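Local coordinates for protein acyl-CoA hydrolase (Bacillus halodurans, PDB 1VPM) that probably hydrolyses long-chain fatty acyl-CoA thioesters and binds coenzyme A, at residues S16-R21 with Q140-T145; S70-D75 with E160-R165; V92-R97 with R150-A155; S99-V104 with E121-M126. One frame throughout, in Å; residues are numbered along the deposited sequence. Where two conformers were deposited one is given.

Contact 1 of 4, residues S16-R21 with Q140-T145; sequences SYPVER and QVEPQT
Tyr17, whose backbone is hydrogen-bonded to Gln140 and Glu142 on either side of its bridge partner Val141, carries a ring with Arg21 NH1 lying 3.8 Å above one face and offset toward the rim. The carboxamide of Gln144 rests with NE2 3.8 Å from Pro18 CB. Strands 16-18 and 140-142 form a short two-stranded parallel sheet. Tyr17 N donates to Gln140 O, and Glu142 N returns a bond of 2.8 Å to Tyr17 O. One step further, Val19 N reaches Glu142 O at 3.3 Å. Apolar contact is concentrated in two valines: CG2 of Val19 meets CG2 of Val141 at 3.4 Å, tighter than ordinary van der Waals contact. Val141 presents this branch by placing it anti to its backbone N, while Val19 CG2 stands beside its own N. Val141 also packs on Val92 and on Tyr152 of helix 146-166, and Val19 on Phe91. Backbone bonding together with a tight valine pair thus ties the N-terminal strand to the segment leading into the C-terminal helix, with the side chains of Gln140, Glu142 and Gln144 left toward solvent.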
# COMPACT_ATOMS: atom_id res chain seq x y z
N SER A 16 -9.54 4.28 37.59
CA SER A 16 -8.22 3.85 37.19
C SER A 16 -8.27 2.40 36.70
O SER A 16 -9.16 1.61 37.08
CB SER A 16 -7.22 4.00 38.33
OG SER A 16 -7.44 2.99 39.29
N TYR A 17 -7.36 2.07 35.78
CA TYR A 17 -7.20 0.71 35.30
C TYR A 17 -5.72 0.30 35.30
O TYR A 17 -4.83 1.12 35.09
CB TYR A 17 -7.75 0.59 33.88
CG TYR A 17 -9.20 0.97 33.74
CD1 TYR A 17 -10.19 0.17 34.27
CD2 TYR A 17 -9.57 2.11 33.09
CE1 TYR A 17 -11.54 0.52 34.17
CE2 TYR A 17 -10.91 2.48 32.99
CZ TYR A 17 -11.88 1.68 33.53
OH TYR A 17 -13.19 2.10 33.44
N PRO A 18 -5.47 -0.99 35.53
CA PRO A 18 -4.12 -1.48 35.42
C PRO A 18 -3.50 -1.18 34.05
O PRO A 18 -4.18 -1.18 33.01
CB PRO A 18 -4.26 -3.00 35.54
CG PRO A 18 -5.54 -3.21 36.22
CD PRO A 18 -6.42 -2.06 35.85
N VAL A 19 -2.19 -1.04 34.07
CA VAL A 19 -1.40 -0.84 32.85
C VAL A 19 -1.69 -1.94 31.88
O VAL A 19 -1.77 -1.72 30.66
CB VAL A 19 0.09 -0.80 33.15
CG1 VAL A 19 0.90 -0.84 31.84
CG2 VAL A 19 0.41 0.42 33.94
N GLU A 20 -1.88 -3.13 32.39
CA GLU A 20 -2.12 -4.28 31.57
C GLU A 20 -3.32 -4.18 30.66
O GLU A 20 -3.33 -4.83 29.65
CB GLU A 20 -2.25 -5.51 32.48
CG GLU A 20 -2.21 -6.84 31.81
CD GLU A 20 -0.88 -7.15 31.08
OE1 GLU A 20 0.18 -6.59 31.41
OE2 GLU A 20 -0.92 -7.97 30.16
N ARG A 21 -4.33 -3.38 31.01
CA ARG A 21 -5.51 -3.21 30.12
C ARG A 21 -5.10 -2.63 28.77
O ARG A 21 -5.69 -2.93 27.77
CB ARG A 21 -6.59 -2.28 30.77
CG ARG A 21 -7.80 -1.76 29.88
CD ARG A 21 -8.54 -0.41 30.42
NE ARG A 21 -9.86 -0.20 29.81
CZ ARG A 21 -10.95 -0.87 30.14
NH1 ARG A 21 -10.90 -1.81 31.08
NH2 ARG A 21 -12.10 -0.64 29.53
N GLN A 140 -7.21 7.15 35.07
CA GLN A 140 -5.82 6.93 35.49
C GLN A 140 -5.36 5.51 35.22
O GLN A 140 -6.15 4.63 34.96
CB GLN A 140 -5.68 7.23 36.96
CG GLN A 140 -5.87 8.66 37.28
CD GLN A 140 -5.61 8.95 38.76
OE1 GLN A 140 -5.37 8.04 39.56
NE2 GLN A 140 -5.67 10.23 39.11
N VAL A 141 -4.06 5.31 35.27
CA VAL A 141 -3.43 4.01 35.13
C VAL A 141 -2.85 3.58 36.50
O VAL A 141 -2.47 4.43 37.33
CB VAL A 141 -2.36 4.06 34.01
CG1 VAL A 141 -1.10 4.80 34.46
CG2 VAL A 141 -2.08 2.69 33.51
N GLU A 142 -2.91 2.27 36.75
CA GLU A 142 -2.43 1.65 38.00
C GLU A 142 -1.17 0.85 37.68
O GLU A 142 -1.28 -0.19 37.10
CB GLU A 142 -3.47 0.72 38.61
CG GLU A 142 -2.92 0.02 39.88
CD GLU A 142 -3.82 -1.10 40.43
OE1 GLU A 142 -5.04 -1.15 40.11
OE2 GLU A 142 -3.27 -1.93 41.19
N PRO A 143 0.03 1.35 38.02
CA PRO A 143 1.26 0.55 37.73
C PRO A 143 1.34 -0.69 38.62
O PRO A 143 0.90 -0.63 39.75
CB PRO A 143 2.40 1.51 38.04
CG PRO A 143 1.84 2.53 38.95
CD PRO A 143 0.35 2.62 38.67
N GLN A 144 1.82 -1.80 38.10
CA GLN A 144 1.89 -3.01 38.90
C GLN A 144 3.26 -3.65 38.96
O GLN A 144 3.72 -3.97 40.07
CB GLN A 144 0.88 -4.01 38.40
CG GLN A 144 -0.56 -3.49 38.55
CD GLN A 144 -1.63 -4.50 38.18
OE1 GLN A 144 -2.60 -4.69 38.96
NE2 GLN A 144 -1.50 -5.13 36.99
N THR A 145 3.92 -3.80 37.81
CA THR A 145 5.32 -4.26 37.81
C THR A 145 6.24 -3.19 38.37
O THR A 145 5.87 -2.00 38.44
CB THR A 145 5.81 -4.64 36.40
OG1 THR A 145 5.92 -3.47 35.58
CG2 THR A 145 4.88 -5.66 35.75
O HOH W 1 -0.77 -3.72 35.15

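Contact 2 of 4, residues S70-D75 with E160-R165; sequences SIDSVD and ENRKKR. With COA (coenzyme A), chain D.
Arg162 reaches from helix 146-166 to Asp72, and its contacts build up along the chain. From CB, the CG atom stands anti to the carbonyl carbon (chi1 -62°) and lies 3.5 Å above one face of the Arg165 guanidinium, offset toward its rim. CD comes within 4.0 Å of C2A in the adenine ring of coenzyme A. NE then gives an almost straight bond of 2.9 Å (N-H...O 172°) to the syn lone pair of Asp72 OD1, and NH2 reaches Asp72 OD2 at 2.8 Å. This side-on grip, one nitrogen to each oxygen, keeps carboxylate and guanidinium nearly coplanar. Arg165 arrives differently, with its plane almost perpendicular to the carboxylate, and points NH1 (3.1 Å) and NH2 (3.3 Å) both at Asp72 OD1, which therefore accepts three bonds. Replacing Asp72 with an alanine would probably leave the Arg165 and Arg162 charges closely apposed without the anion between them and set both guanidinium groups freer to turn. Each arginine has a second acidic partner: Glu101 for Arg162, Asp75 of the second subunit for Arg165. Beside the network, Ser70 OG sits 2.8 Å from N1A of the coenzyme A adenine. This salt-bridge network fastens the C-terminal helix to the break in strand 65-75, at the subunit interface, alongside the adenine pocket of a hotdog-fold acyl-CoA hydrolase.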
# COMPACT_ATOMS: atom_id res chain seq x y z
N SER A 70 2.37 14.51 20.66
CA SER A 70 3.83 14.55 20.51
C SER A 70 4.48 13.16 20.65
O SER A 70 3.88 12.20 21.12
CB SER A 70 4.45 15.56 21.49
OG SER A 70 4.34 15.07 22.79
N ILE A 71 5.71 13.08 20.17
CA ILE A 71 6.62 12.00 20.42
C ILE A 71 7.94 12.61 20.94
O ILE A 71 8.36 13.67 20.49
CB ILE A 71 6.79 11.07 19.13
CG1 ILE A 71 7.65 9.87 19.48
CG2 ILE A 71 7.39 11.83 17.96
CD1 ILE A 71 7.69 8.78 18.40
N ASP A 72 8.55 12.00 21.95
CA ASP A 72 9.84 12.46 22.43
C ASP A 72 10.89 11.99 21.42
O ASP A 72 10.59 11.25 20.46
CB ASP A 72 10.12 11.86 23.82
CG ASP A 72 9.21 12.41 24.88
OD1 ASP A 72 8.36 13.31 24.60
OD2 ASP A 72 9.40 11.91 26.02
N SER A 73 12.14 12.36 21.68
CA SER A 73 13.21 11.95 20.77
C SER A 73 13.27 10.42 20.63
O SER A 73 12.92 9.65 21.57
CB SER A 73 14.54 12.55 21.23
OG SER A 73 14.91 12.02 22.46
N VAL A 74 13.72 9.92 19.48
CA VAL A 74 13.84 8.48 19.21
C VAL A 74 15.26 8.25 18.69
O VAL A 74 15.64 8.79 17.66
CB VAL A 74 12.88 7.97 18.15
CG1 VAL A 74 13.11 6.51 17.91
CG2 VAL A 74 11.44 8.18 18.56
N ASP A 75 16.08 7.49 19.45
CA ASP A 75 17.46 7.21 19.07
C ASP A 75 17.49 5.76 18.63
O ASP A 75 17.08 4.88 19.38
CB ASP A 75 18.39 7.44 20.24
CG ASP A 75 18.53 8.89 20.59
OD1 ASP A 75 18.91 9.68 19.71
OD2 ASP A 75 18.26 9.25 21.75
N GLU A 160 7.00 17.74 32.50
CA GLU A 160 7.56 19.08 32.71
C GLU A 160 8.54 19.44 31.59
O GLU A 160 8.52 20.59 31.11
CB GLU A 160 8.24 19.18 34.09
CG GLU A 160 8.66 20.57 34.49
CD GLU A 160 7.51 21.59 34.46
OE1 GLU A 160 6.33 21.23 34.69
OE2 GLU A 160 7.81 22.78 34.18
N ASN A 161 9.37 18.48 31.17
CA ASN A 161 10.26 18.69 30.02
C ASN A 161 9.53 18.97 28.72
O ASN A 161 10.01 19.77 27.92
CB ASN A 161 11.25 17.54 29.87
CG ASN A 161 12.25 17.48 31.01
OD1 ASN A 161 12.27 18.35 31.87
ND2 ASN A 161 13.08 16.43 31.03
N ARG A 162 8.40 18.33 28.48
CA ARG A 162 7.64 18.58 27.26
C ARG A 162 7.05 20.00 27.30
O ARG A 162 7.00 20.66 26.26
CB ARG A 162 6.53 17.56 27.09
CG ARG A 162 7.05 16.13 26.94
CD ARG A 162 5.98 15.11 26.80
NE ARG A 162 6.64 13.82 26.87
CZ ARG A 162 6.45 12.90 27.81
NH1 ARG A 162 5.51 13.04 28.75
NH2 ARG A 162 7.15 11.80 27.76
N LYS A 163 6.59 20.43 28.47
CA LYS A 163 6.12 21.83 28.62
C LYS A 163 7.24 22.83 28.32
O LYS A 163 7.04 23.80 27.57
CB LYS A 163 5.55 22.06 30.02
CG LYS A 163 4.18 21.42 30.22
N LYS A 164 8.41 22.60 28.89
CA LYS A 164 9.55 23.49 28.68
C LYS A 164 9.96 23.59 27.21
O LYS A 164 10.21 24.67 26.69
CB LYS A 164 10.75 23.07 29.54
CG LYS A 164 10.54 23.23 31.05
N ARG A 165 10.01 22.46 26.51
CA ARG A 165 10.59 22.45 25.16
C ARG A 165 9.67 23.11 24.15
O ARG A 165 10.12 23.59 23.09
CB ARG A 165 10.89 21.03 24.71
CG ARG A 165 9.68 20.30 24.15
CD ARG A 165 10.03 18.88 23.93
NE ARG A 165 8.89 18.12 23.43
CZ ARG A 165 8.75 16.81 23.63
NH1 ARG A 165 9.64 16.13 24.35
NH2 ARG A 165 7.72 16.17 23.15
N1A COA D . 3.21 17.31 23.98
C2A COA D . 2.73 16.68 25.09
N3A COA D . 1.46 17.01 25.57
C4A COA D . 0.70 17.95 24.92
C5A COA D . 1.19 18.61 23.78
C6A COA D . 2.47 18.30 23.30
N6A COA D . 2.99 19.03 22.31
N7A COA D . 0.24 19.50 23.37
C8A COA D . -0.83 19.40 24.21
N9A COA D . -0.55 18.46 25.17
C1B COA D . -1.49 17.93 26.13
C2B COA D . -1.87 18.99 27.14
O2B COA D . -0.86 19.14 28.10
C3B COA D . -3.17 18.43 27.68
O3B COA D . -2.81 17.60 28.77
P3B COA D . -3.76 17.28 30.02
O7A COA D . -3.45 18.25 31.09
O8A COA D . -3.56 15.93 30.57
O9A COA D . -5.17 17.32 29.50
C4B COA D . -3.76 17.69 26.47
O4B COA D . -2.71 17.66 25.50
C5B COA D . -4.96 18.40 25.83
O5B COA D . -4.55 19.72 25.47
P1A COA D . -5.41 21.07 25.82
O1A COA D . -4.44 22.18 26.15
O2A COA D . -6.46 20.81 26.88
O3A COA D . -6.25 21.41 24.48
P2A COA D . -5.68 21.71 22.99
O4A COA D . -4.47 22.64 23.08
O5A COA D . -6.86 22.22 22.19
O6A COA D . -5.25 20.27 22.37
CBP COA D . -3.75 19.00 21.00
CCP COA D . -3.89 19.87 22.26
CDP COA D . -2.46 18.18 21.09
CEP COA D . -4.96 18.05 20.98
CAP COA D . -3.73 19.92 19.75
OAP COA D . -2.70 20.91 19.73
C9P COA D . -3.68 19.08 18.49
O9P COA D . -4.91 18.54 18.04
N8P COA D . -2.53 18.83 17.85
C7P COA D . -2.61 18.00 16.66
C6P COA D . -2.71 16.52 17.02
C5P COA D . -2.71 15.66 15.77
O5P COA D . -3.66 15.77 14.97
N4P COA D . -1.67 14.85 15.57
C3P COA D . -1.61 13.95 14.45
C2P COA D . -0.76 14.38 13.25
S1P COA D . -0.80 16.11 12.62

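Contact 3 of 4, residues V92-R97 with R150-A155; sequences VTHTGR and RLYETA. With COA (coenzyme A), chain D.
In this hotdog fold, the C-terminal helix 146-166 lies against the end of strand 85-95, where His94, Thr93, Tyr152, Leu151 and Ala155 interlock just before the chain enters the coenzyme A pocket at Gly96 and Arg97. His94 and Tyr152 make an edge-to-face pair, with the histidine edge toward the tyrosine face, ring centroids 4.8 Å apart and planes at 66°. The atom presented is His94 CD2, 3.6 Å above the Tyr152 ring and displaced toward its rim; CG of His94, anti to its backbone N (chi1 -167°), carries the imidazole out to the helix. Thr93 O lies at the edge of the same tyrosine ring, 3.4 Å from Tyr152 CD2. With an alanine in place of Tyr152, the imidazole edge would probably lose its aromatic backing, and a gap would be likely to open beside Val141 and Pro143, which also touch the ring. Thr93 CG2 packs on Leu151 CD1 at 3.9 Å, while OG1 is bound to Glu101. Beyond the strand, Arg97 N makes a weak bond of 2.7 Å to O8A of the coenzyme A 3'-phosphate. On the helix side, Ala155 CB closes over one face of the His94 imidazole, 3.8 Å from its centroid, in a CH-pi contact.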
# COMPACT_ATOMS: atom_id res chain seq x y z
N VAL A 92 0.44 2.31 28.44
CA VAL A 92 0.24 3.59 29.09
C VAL A 92 1.00 3.54 30.40
O VAL A 92 0.82 2.62 31.20
CB VAL A 92 -1.28 3.88 29.33
CG1 VAL A 92 -1.45 5.13 30.14
CG2 VAL A 92 -1.99 4.02 28.04
N THR A 93 1.81 4.57 30.65
CA THR A 93 2.66 4.63 31.82
C THR A 93 2.17 5.65 32.83
O THR A 93 2.48 5.51 34.00
CB THR A 93 4.09 5.06 31.46
OG1 THR A 93 4.07 6.22 30.65
CG2 THR A 93 4.75 3.98 30.72
N HIS A 94 1.38 6.61 32.38
CA HIS A 94 0.94 7.76 33.24
C HIS A 94 -0.09 8.56 32.47
O HIS A 94 -0.11 8.55 31.27
CB HIS A 94 2.13 8.68 33.61
CG HIS A 94 1.86 9.67 34.72
ND1 HIS A 94 1.67 11.02 34.49
CD2 HIS A 94 1.87 9.52 36.07
CE1 HIS A 94 1.52 11.64 35.64
NE2 HIS A 94 1.63 10.76 36.62
N THR A 95 -0.92 9.30 33.18
CA THR A 95 -1.96 10.09 32.54
C THR A 95 -2.05 11.48 33.15
O THR A 95 -1.69 11.68 34.30
CB THR A 95 -3.36 9.42 32.66
OG1 THR A 95 -3.83 9.43 34.02
CG2 THR A 95 -3.37 8.02 32.07
N GLY A 96 -2.59 12.39 32.37
CA GLY A 96 -3.02 13.71 32.87
C GLY A 96 -4.53 13.72 32.81
O GLY A 96 -5.16 12.70 32.99
N ARG A 97 -5.12 14.85 32.46
CA ARG A 97 -6.56 14.99 32.43
C ARG A 97 -7.15 14.32 31.21
O ARG A 97 -8.06 13.50 31.33
CB ARG A 97 -6.95 16.48 32.46
CG ARG A 97 -8.40 16.69 32.86
CD ARG A 97 -8.76 18.18 32.91
NE ARG A 97 -8.90 18.78 31.57
CZ ARG A 97 -9.99 18.69 30.80
NH1 ARG A 97 -11.09 18.04 31.19
NH2 ARG A 97 -9.97 19.28 29.60
N ARG A 150 8.26 2.42 38.29
CA ARG A 150 9.37 3.35 38.04
C ARG A 150 9.00 4.37 36.92
O ARG A 150 9.25 5.56 37.07
CB ARG A 150 10.66 2.59 37.72
CG ARG A 150 11.74 3.42 37.08
CD ARG A 150 13.05 2.70 36.94
NE ARG A 150 12.96 1.51 36.12
CZ ARG A 150 13.08 1.52 34.79
NH1 ARG A 150 13.36 2.64 34.11
NH2 ARG A 150 12.99 0.38 34.14
N LEU A 151 8.39 3.91 35.84
CA LEU A 151 7.98 4.78 34.75
C LEU A 151 6.90 5.77 35.22
O LEU A 151 6.92 6.92 34.82
CB LEU A 151 7.57 4.00 33.54
CG LEU A 151 8.69 3.19 32.88
CD1 LEU A 151 8.24 2.43 31.64
CD2 LEU A 151 9.89 4.05 32.55
N TYR A 152 5.95 5.30 36.02
CA TYR A 152 4.93 6.17 36.60
C TYR A 152 5.57 7.26 37.49
O TYR A 152 5.21 8.43 37.40
CB TYR A 152 3.87 5.30 37.29
CG TYR A 152 2.69 6.02 37.88
CD1 TYR A 152 2.79 6.61 39.11
CD2 TYR A 152 1.47 6.09 37.22
CE1 TYR A 152 1.72 7.25 39.67
CE2 TYR A 152 0.38 6.72 37.79
CZ TYR A 152 0.53 7.31 39.01
OH TYR A 152 -0.50 7.94 39.60
N GLU A 153 6.50 6.87 38.34
CA GLU A 153 7.15 7.79 39.27
C GLU A 153 7.90 8.91 38.52
O GLU A 153 7.97 10.07 39.02
CB GLU A 153 8.16 7.06 40.15
CG GLU A 153 7.55 6.23 41.28
N THR A 154 8.46 8.57 37.37
CA THR A 154 9.32 9.47 36.61
C THR A 154 8.59 10.24 35.52
O THR A 154 9.19 11.10 34.88
CB THR A 154 10.54 8.72 36.00
OG1 THR A 154 10.10 7.56 35.27
CG2 THR A 154 11.50 8.33 37.15
N ALA A 155 7.29 9.99 35.33
CA ALA A 155 6.51 10.59 34.27
C ALA A 155 6.31 12.12 34.50
O ALA A 155 6.44 12.87 33.53
CB ALA A 155 5.19 9.92 34.16
N1A COA D . 3.21 17.31 23.98
C2A COA D . 2.73 16.68 25.09
N3A COA D . 1.46 17.01 25.57
C4A COA D . 0.70 17.95 24.92
C5A COA D . 1.19 18.61 23.78
C6A COA D . 2.47 18.30 23.30
N6A COA D . 2.99 19.03 22.31
N7A COA D . 0.24 19.50 23.37
C8A COA D . -0.83 19.40 24.21
N9A COA D . -0.55 18.46 25.17
C1B COA D . -1.49 17.93 26.13
C2B COA D . -1.87 18.99 27.14
O2B COA D . -0.86 19.14 28.10
C3B COA D . -3.17 18.43 27.68
O3B COA D . -2.81 17.60 28.77
P3B COA D . -3.76 17.28 30.02
O7A COA D . -3.45 18.25 31.09
O8A COA D . -3.56 15.93 30.57
O9A COA D . -5.17 17.32 29.50
C4B COA D . -3.76 17.69 26.47
O4B COA D . -2.71 17.66 25.50
C5B COA D . -4.96 18.40 25.83
O5B COA D . -4.55 19.72 25.47
P1A COA D . -5.41 21.07 25.82
O1A COA D . -4.44 22.18 26.15
O2A COA D . -6.46 20.81 26.88
O3A COA D . -6.25 21.41 24.48
P2A COA D . -5.68 21.71 22.99
O4A COA D . -4.47 22.64 23.08
O5A COA D . -6.86 22.22 22.19
O6A COA D . -5.25 20.27 22.37
CBP COA D . -3.75 19.00 21.00
CCP COA D . -3.89 19.87 22.26
CDP COA D . -2.46 18.18 21.09
CEP COA D . -4.96 18.05 20.98
CAP COA D . -3.73 19.92 19.75
OAP COA D . -2.70 20.91 19.73
C9P COA D . -3.68 19.08 18.49
O9P COA D . -4.91 18.54 18.04
N8P COA D . -2.53 18.83 17.85
C7P COA D . -2.61 18.00 16.66
C6P COA D . -2.71 16.52 17.02
C5P COA D . -2.71 15.66 15.77
O5P COA D . -3.66 15.77 14.97
N4P COA D . -1.67 14.85 15.57
C3P COA D . -1.61 13.95 14.45
C2P COA D . -0.76 14.38 13.25
S1P COA D . -0.80 16.11 12.62

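Contact 4 of 4, residues S99-V104 with E121-M126. With COA (coenzyme A), chain D.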
# COMPACT_ATOMS: atom_id res chain seq x y z
N SER A 99 -4.74 13.43 28.61
CA SER A 99 -3.51 12.94 27.94
C SER A 99 -2.99 11.69 28.63
O SER A 99 -3.23 11.44 29.82
CB SER A 99 -2.46 14.05 27.89
OG SER A 99 -1.95 14.36 29.18
N MSE A 100 -2.31 10.86 27.83
CA MSE A 100 -1.69 9.64 28.28
C MSE A 100 -0.27 9.60 27.76
O MSE A 100 -0.03 9.84 26.57
CB MSE A 100 -2.44 8.48 27.68
CG MSE A 100 -3.83 8.33 28.18
SE MSE A 100 -4.98 7.23 26.98
CE MSE A 100 -5.39 8.53 25.57
N GLU A 101 0.68 9.31 28.63
CA GLU A 101 1.99 8.95 28.17
C GLU A 101 1.99 7.46 27.81
O GLU A 101 1.50 6.61 28.57
CB GLU A 101 3.05 9.20 29.27
CG GLU A 101 4.44 8.91 28.79
CD GLU A 101 5.49 9.11 29.89
OE1 GLU A 101 5.44 8.36 30.91
OE2 GLU A 101 6.29 10.05 29.76
N VAL A 102 2.51 7.18 26.62
CA VAL A 102 2.64 5.83 26.11
C VAL A 102 4.14 5.52 25.90
O VAL A 102 4.87 6.29 25.26
CB VAL A 102 1.83 5.59 24.84
CG1 VAL A 102 2.06 4.17 24.32
CG2 VAL A 102 0.35 5.85 25.08
N TYR A 103 4.60 4.48 26.55
CA TYR A 103 5.95 3.94 26.32
C TYR A 103 5.87 2.84 25.27
O TYR A 103 5.01 1.95 25.33
CB TYR A 103 6.52 3.40 27.65
CG TYR A 103 7.75 2.52 27.49
CD1 TYR A 103 9.00 3.07 27.31
CD2 TYR A 103 7.62 1.12 27.47
CE1 TYR A 103 10.14 2.23 27.16
CE2 TYR A 103 8.73 0.30 27.35
CZ TYR A 103 9.96 0.83 27.15
OH TYR A 103 11.01 -0.04 27.03
N VAL A 104 6.79 2.89 24.32
CA VAL A 104 6.93 1.89 23.30
C VAL A 104 8.37 1.39 23.24
O VAL A 104 9.27 2.17 23.13
CB VAL A 104 6.48 2.41 21.91
CG1 VAL A 104 6.61 1.33 20.86
CG2 VAL A 104 5.02 2.88 21.93
N GLU A 121 13.47 2.73 21.91
CA GLU A 121 12.42 2.98 22.89
C GLU A 121 11.97 4.41 22.77
O GLU A 121 12.78 5.30 22.48
CB GLU A 121 12.96 2.76 24.31
CG GLU A 121 13.48 1.38 24.61
CD GLU A 121 14.12 1.30 25.99
OE1 GLU A 121 15.22 1.86 26.11
OE2 GLU A 121 13.54 0.66 26.89
N SER A 122 10.72 4.67 23.07
CA SER A 122 10.23 6.01 22.95
C SER A 122 9.03 6.24 23.88
O SER A 122 8.44 5.32 24.37
CB SER A 122 9.94 6.23 21.45
OG SER A 122 8.59 6.42 21.13
N PHE A 123 8.80 7.50 24.21
CA PHE A 123 7.54 7.94 24.84
C PHE A 123 6.76 8.86 23.90
O PHE A 123 7.35 9.67 23.17
CB PHE A 123 7.81 8.76 26.08
CG PHE A 123 8.48 8.00 27.19
CD1 PHE A 123 7.73 7.17 28.03
CD2 PHE A 123 9.81 8.18 27.46
CE1 PHE A 123 8.34 6.46 29.09
CE2 PHE A 123 10.40 7.48 28.49
CZ PHE A 123 9.66 6.63 29.30
N LEU A 124 5.44 8.63 23.83
CA LEU A 124 4.56 9.49 23.14
C LEU A 124 3.50 10.07 24.06
O LEU A 124 3.21 9.52 25.15
CB LEU A 124 3.86 8.72 22.03
CG LEU A 124 4.71 8.15 20.91
CD1 LEU A 124 5.27 6.80 21.31
CD2 LEU A 124 3.90 7.99 19.59
N THR A 125 2.91 11.16 23.63
CA THR A 125 1.78 11.74 24.35
C THR A 125 0.57 11.64 23.44
O THR A 125 0.51 12.30 22.35
CB THR A 125 2.05 13.19 24.76
OG1 THR A 125 3.16 13.27 25.67
CG2 THR A 125 0.82 13.75 25.48
N MSE A 126 -0.43 10.89 23.90
CA MSE A 126 -1.66 10.67 23.17
C MSE A 126 -2.78 11.40 23.89
O MSE A 126 -2.79 11.41 25.10
CB MSE A 126 -1.99 9.17 23.12
CG MSE A 126 -0.87 8.25 22.63
SE MSE A 126 -0.22 8.79 20.79
CE MSE A 126 -1.84 8.39 19.90
N1A COA D . 3.21 17.31 23.98
C2A COA D . 2.73 16.68 25.09
N3A COA D . 1.46 17.01 25.57
C4A COA D . 0.70 17.95 24.92
C5A COA D . 1.19 18.61 23.78
C6A COA D . 2.47 18.30 23.30
N6A COA D . 2.99 19.03 22.31
N7A COA D . 0.24 19.50 23.37
C8A COA D . -0.83 19.40 24.21
N9A COA D . -0.55 18.46 25.17
C1B COA D . -1.49 17.93 26.13
C2B COA D . -1.87 18.99 27.14
O2B COA D . -0.86 19.14 28.10
C3B COA D . -3.17 18.43 27.68
O3B COA D . -2.81 17.60 28.77
P3B COA D . -3.76 17.28 30.02
O7A COA D . -3.45 18.25 31.09
O8A COA D . -3.56 15.93 30.57
O9A COA D . -5.17 17.32 29.50
C4B COA D . -3.76 17.69 26.47
O4B COA D . -2.71 17.66 25.50
C5B COA D . -4.96 18.40 25.83
O5B COA D . -4.55 19.72 25.47
P1A COA D . -5.41 21.07 25.82
O1A COA D . -4.44 22.18 26.15
O2A COA D . -6.46 20.81 26.88
O3A COA D . -6.25 21.41 24.48
P2A COA D . -5.68 21.71 22.99
O4A COA D . -4.47 22.64 23.08
O5A COA D . -6.86 22.22 22.19
O6A COA D . -5.25 20.27 22.37
CBP COA D . -3.75 19.00 21.00
CCP COA D . -3.89 19.87 22.26
CDP COA D . -2.46 18.18 21.09
CEP COA D . -4.96 18.05 20.98
CAP COA D . -3.73 19.92 19.75
OAP COA D . -2.70 20.91 19.73
C9P COA D . -3.68 19.08 18.49
O9P COA D . -4.91 18.54 18.04
N8P COA D . -2.53 18.83 17.85
C7P COA D . -2.61 18.00 16.66
C6P COA D . -2.71 16.52 17.02
C5P COA D . -2.71 15.66 15.77
O5P COA D . -3.66 15.77 14.97
N4P COA D . -1.67 14.85 15.57
C3P COA D . -1.61 13.95 14.45
C2P COA D . -0.76 14.38 13.25
S1P COA D . -0.80 16.11 12.62
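Strands 99-104 and 121-126 run antiparallel as the two arms of a hairpin, and three hydrogen-bonded pairs satisfy their facing backbone groups: Met100 with Met126 (both selenomethionine), Val102 with Leu124, and Val104 with Ser122. All six bonds are short; Val102 N meets Leu124 O at 2.9 Å. Among side chains, Tyr103 OH donates to Glu121 OE2 at 2.6 Å through the anti lone pair of that oxygen, which lies at the edge of the tyrosine ring, in its plane. The buried Glu101 carboxylate is met by Thr93 OG1 and Arg158 at OE1 and by Arg162 at OE2. Its CD packs 3.5 Å from Phe123 CD1, the extended chain, with CG anti to the backbone N (chi1 -176°), carrying it to the ring. At the open end, Ser99 OG donates to O8A of the coenzyme A 3'-phosphate at 2.6 Å, and Ser99 N adds a weak bond to the same oxygen. Thr125 CG2 lies 3.3 Å from N3A of the adenine. Both are inner strands of the hotdog sheet, 99-109 bordered by 85-95 and 116-129 by 65-75: Met100, Leu124 and Met126 face helix 43-62, while Glu101, Phe123 and Thr125 face the C-terminal helix 146-166.

Overall arrangement
Contact 4 lies nearest the centre of the chain, joining two inner strands, 99-109 and 116-129, of the antiparallel sheet. Contacts 2 and 3 have their centres about 10 and 9 Å from it and set helix 146-166 against neighbouring strands on either side of that hairpin. Contact 1 adjoins contact 3 but is about 23 Å, centre to centre, from contact 2. Along the chain, contact 4 falls within the span of each of the others and contact 3 within that of contact 2, whereas contact 1 alternates with contacts 2 and 3. The C-terminal helix is thus anchored at several points along its length, and contacts 2, 3 and 4 all border the same coenzyme A.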